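Long-range contact in 2-dehydropantoate 2-reductase (PDB 3EGO), which probably catalyses the NADPH-dependent reduction of ketopantoate to pantoate, the second step on the route from 3-methyl-2-oxobutanoate to pantoate in pantothenate biosynthesis: residues 216-221 and 277-282. Residues are numbered along the deposited sequence; the frame is centred on the assembly and turned at random. Where two conformers were deposited one is given.
Sequences FQEACR and LDAVHL
E218 reaches from helix 206-223 to the first turn of helix 280-291 and lays both carboxylate oxygens against the backbone N-H groups there. E218 OE1 accepts from L282 N at 2.9 Å through its syn lone pair, almost straight (171°), and E218 OE2 from H281 N at 3.0 Å, likewise on the syn side. The chain is extended beyond CG (chi2 -178°), which carries the carboxylate far enough to bridge the two helices. A second donor serves OE2: ND1 of the H281 ring, 2.6 Å from E218 OE2, lies above the carboxylate plane, while the oxygen sits in the plane of the imidazole. Carboxylate and ring planes are 55° apart. A glutamate suits a helix start because N-H groups of the first turn lack acceptors within their own helix; its negative charge would also be favoured by the helix dipole. E218 thus bridges two helices of the all-helical C-terminal domain of the ketopantoate reductase fold, and A279 occupies the N-cap position. Its imidazole held by E218, H281 turns NE2 to a hydrogen bond with NE2 of H281 in the second subunit, linking this bridge to the dimer interface. One water bridges E218 OE2 and V280 N; another joins E218 O to D278 O. Apolar atoms lie beside these polar groups: L282 CD1 lies 4.0 Å from E218 CB and touches the A219 methyl loosely. Farther along, R221 and L277 cross at about a right angle, L277 CD1 resting 3.6 Å above one guanidinium face of R221, toward its rim, while R221 NH1 hydrogen-bonds to Q275 OE1.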
loop_
_atom_site.group_PDB
_atom_site.type_symbol
_atom_site.label_atom_id
_atom_site.label_comp_id
_atom_site.label_asym_id
_atom_site.label_seq_id
_atom_site.Cartn_x
_atom_site.Cartn_y
_atom_site.Cartn_z
ATOM N N PHE A 216 -14.378 -7.844 -5.035
ATOM C CA PHE A 216 -15.334 -8.980 -4.950
ATOM C C PHE A 216 -15.724 -9.504 -6.364
ATOM O O PHE A 216 -15.707 -10.711 -6.665
ATOM C CB PHE A 216 -16.580 -8.525 -4.194
ATOM C CG PHE A 216 -17.665 -9.561 -4.182
ATOM C CD1 PHE A 216 -17.662 -10.557 -3.214
ATOM C CD2 PHE A 216 -18.662 -9.563 -5.155
ATOM C CE1 PHE A 216 -18.657 -11.542 -3.206
ATOM C CE2 PHE A 216 -19.663 -10.544 -5.143
ATOM C CZ PHE A 216 -19.643 -11.524 -4.170
ATOM N N GLN A 217 -16.061 -8.569 -7.248
ATOM C CA GLN A 217 -16.516 -8.932 -8.588
ATOM C C GLN A 217 -15.495 -9.750 -9.335
ATOM O O GLN A 217 -15.863 -10.721 -9.986
ATOM C CB GLN A 217 -16.944 -7.695 -9.384
ATOM C CG GLN A 217 -18.142 -6.975 -8.734
ATOM C CD GLN A 217 -18.564 -5.709 -9.464
ATOM O OE1 GLN A 217 -19.744 -5.337 -9.435
ATOM N NE2 GLN A 217 -17.607 -5.046 -10.139
ATOM N N GLU A 218 -14.212 -9.380 -9.251
ATOM C CA GLU A 218 -13.169 -10.188 -9.877
ATOM C C GLU A 218 -13.078 -11.573 -9.259
ATOM O O GLU A 218 -13.033 -12.591 -9.953
ATOM C CB GLU A 218 -11.787 -9.517 -9.741
ATOM C CG GLU A 218 -11.731 -8.108 -10.249
ATOM C CD GLU A 218 -10.343 -7.471 -10.153
ATOM O OE1 GLU A 218 -9.481 -7.942 -9.369
ATOM O OE2 GLU A 218 -10.126 -6.488 -10.875
ATOM N N ALA A 219 -12.962 -11.609 -7.939
ATOM C CA ALA A 219 -12.764 -12.874 -7.238
ATOM C C ALA A 219 -13.951 -13.777 -7.461
ATOM O O ALA A 219 -13.792 -14.960 -7.733
ATOM C CB ALA A 219 -12.587 -12.619 -5.728
ATOM N N CYS A 220 -15.140 -13.193 -7.337
ATOM C CA CYS A 220 -16.392 -13.933 -7.521
ATOM C C CYS A 220 -16.439 -14.643 -8.880
ATOM O O CYS A 220 -16.717 -15.842 -8.952
ATOM C CB CYS A 220 -17.580 -12.997 -7.295
ATOM S SG CYS A 220 -19.242 -13.750 -7.466
ATOM N N ARG A 221 -16.121 -13.919 -9.957
ATOM C CA ARG A 221 -16.041 -14.537 -11.284
ATOM C C ARG A 221 -14.958 -15.606 -11.431
ATOM O O ARG A 221 -15.203 -16.668 -12.029
ATOM C CB ARG A 221 -15.892 -13.485 -12.382
ATOM C CG ARG A 221 -15.775 -14.074 -13.788
ATOM C CD ARG A 221 -16.991 -14.994 -14.152
ATOM N NE ARG A 221 -16.784 -15.662 -15.443
ATOM C CZ ARG A 221 -16.095 -16.789 -15.593
ATOM N NH1 ARG A 221 -15.576 -17.403 -14.528
ATOM N NH2 ARG A 221 -15.925 -17.315 -16.802
ATOM N N LEU A 277 -9.094 -14.556 -17.608
ATOM C CA LEU A 277 -9.875 -13.538 -16.926
ATOM C C LEU A 277 -8.949 -12.429 -16.429
ATOM O O LEU A 277 -7.764 -12.646 -16.181
ATOM C CB LEU A 277 -10.624 -14.143 -15.735
ATOM C CG LEU A 277 -11.907 -14.950 -15.999
ATOM C CD1 LEU A 277 -12.278 -15.804 -14.741
ATOM C CD2 LEU A 277 -13.032 -13.997 -16.377
ATOM N N ASP A 278 -9.516 -11.250 -16.264
ATOM C CA ASP A 278 -8.757 -10.133 -15.780
ATOM C C ASP A 278 -8.913 -10.066 -14.260
ATOM O O ASP A 278 -9.937 -10.473 -13.679
ATOM C CB ASP A 278 -9.215 -8.851 -16.461
ATOM C CG ASP A 278 -8.763 -8.786 -17.941
ATOM O OD1 ASP A 278 -7.675 -9.327 -18.289
ATOM O OD2 ASP A 278 -9.506 -8.196 -18.752
ATOM N N ALA A 279 -7.880 -9.564 -13.616
ATOM C CA ALA A 279 -7.851 -9.516 -12.165
ATOM C C ALA A 279 -6.945 -8.350 -11.831
ATOM O O ALA A 279 -6.009 -8.521 -11.057
ATOM C CB ALA A 279 -7.237 -10.771 -11.644
ATOM N N VAL A 280 -7.234 -7.191 -12.431
ATOM C CA VAL A 280 -6.365 -6.023 -12.285
ATOM C C VAL A 280 -6.274 -5.524 -10.841
ATOM O O VAL A 280 -5.189 -5.142 -10.394
ATOM C CB VAL A 280 -6.764 -4.852 -13.206
ATOM C CG1 VAL A 280 -8.077 -4.262 -12.789
ATOM C CG2 VAL A 280 -5.693 -3.777 -13.167
ATOM N N HIS A 281 -7.393 -5.510 -10.119
ATOM C CA HIS A 281 -7.354 -5.046 -8.732
ATOM C C HIS A 281 -6.639 -6.052 -7.859
ATOM O O HIS A 281 -5.776 -5.685 -7.073
ATOM C CB HIS A 281 -8.750 -4.785 -8.212
ATOM C CG HIS A 281 -9.472 -3.734 -8.982
ATOM N ND1 HIS A 281 -10.163 -4.004 -10.141
ATOM C CD2 HIS A 281 -9.565 -2.401 -8.783
ATOM C CE1 HIS A 281 -10.682 -2.879 -10.607
ATOM N NE2 HIS A 281 -10.322 -1.890 -9.808
ATOM N N LEU A 282 -7.001 -7.324 -7.976
ATOM C CA LEU A 282 -6.238 -8.367 -7.282
ATOM C C LEU A 282 -4.735 -8.323 -7.593
ATOM O O LEU A 282 -3.895 -8.585 -6.736
ATOM C CB LEU A 282 -6.822 -9.753 -7.623
ATOM C CG LEU A 282 -8.188 -10.062 -6.996
ATOM C CD1 LEU A 282 -8.819 -11.232 -7.730
ATOM C CD2 LEU A 282 -8.026 -10.410 -5.534
HETATM O O HOH W 1 -12.257 -11.704 -13.031
HETATM O O HOH W 2 -9.986 -6.715 -13.889
#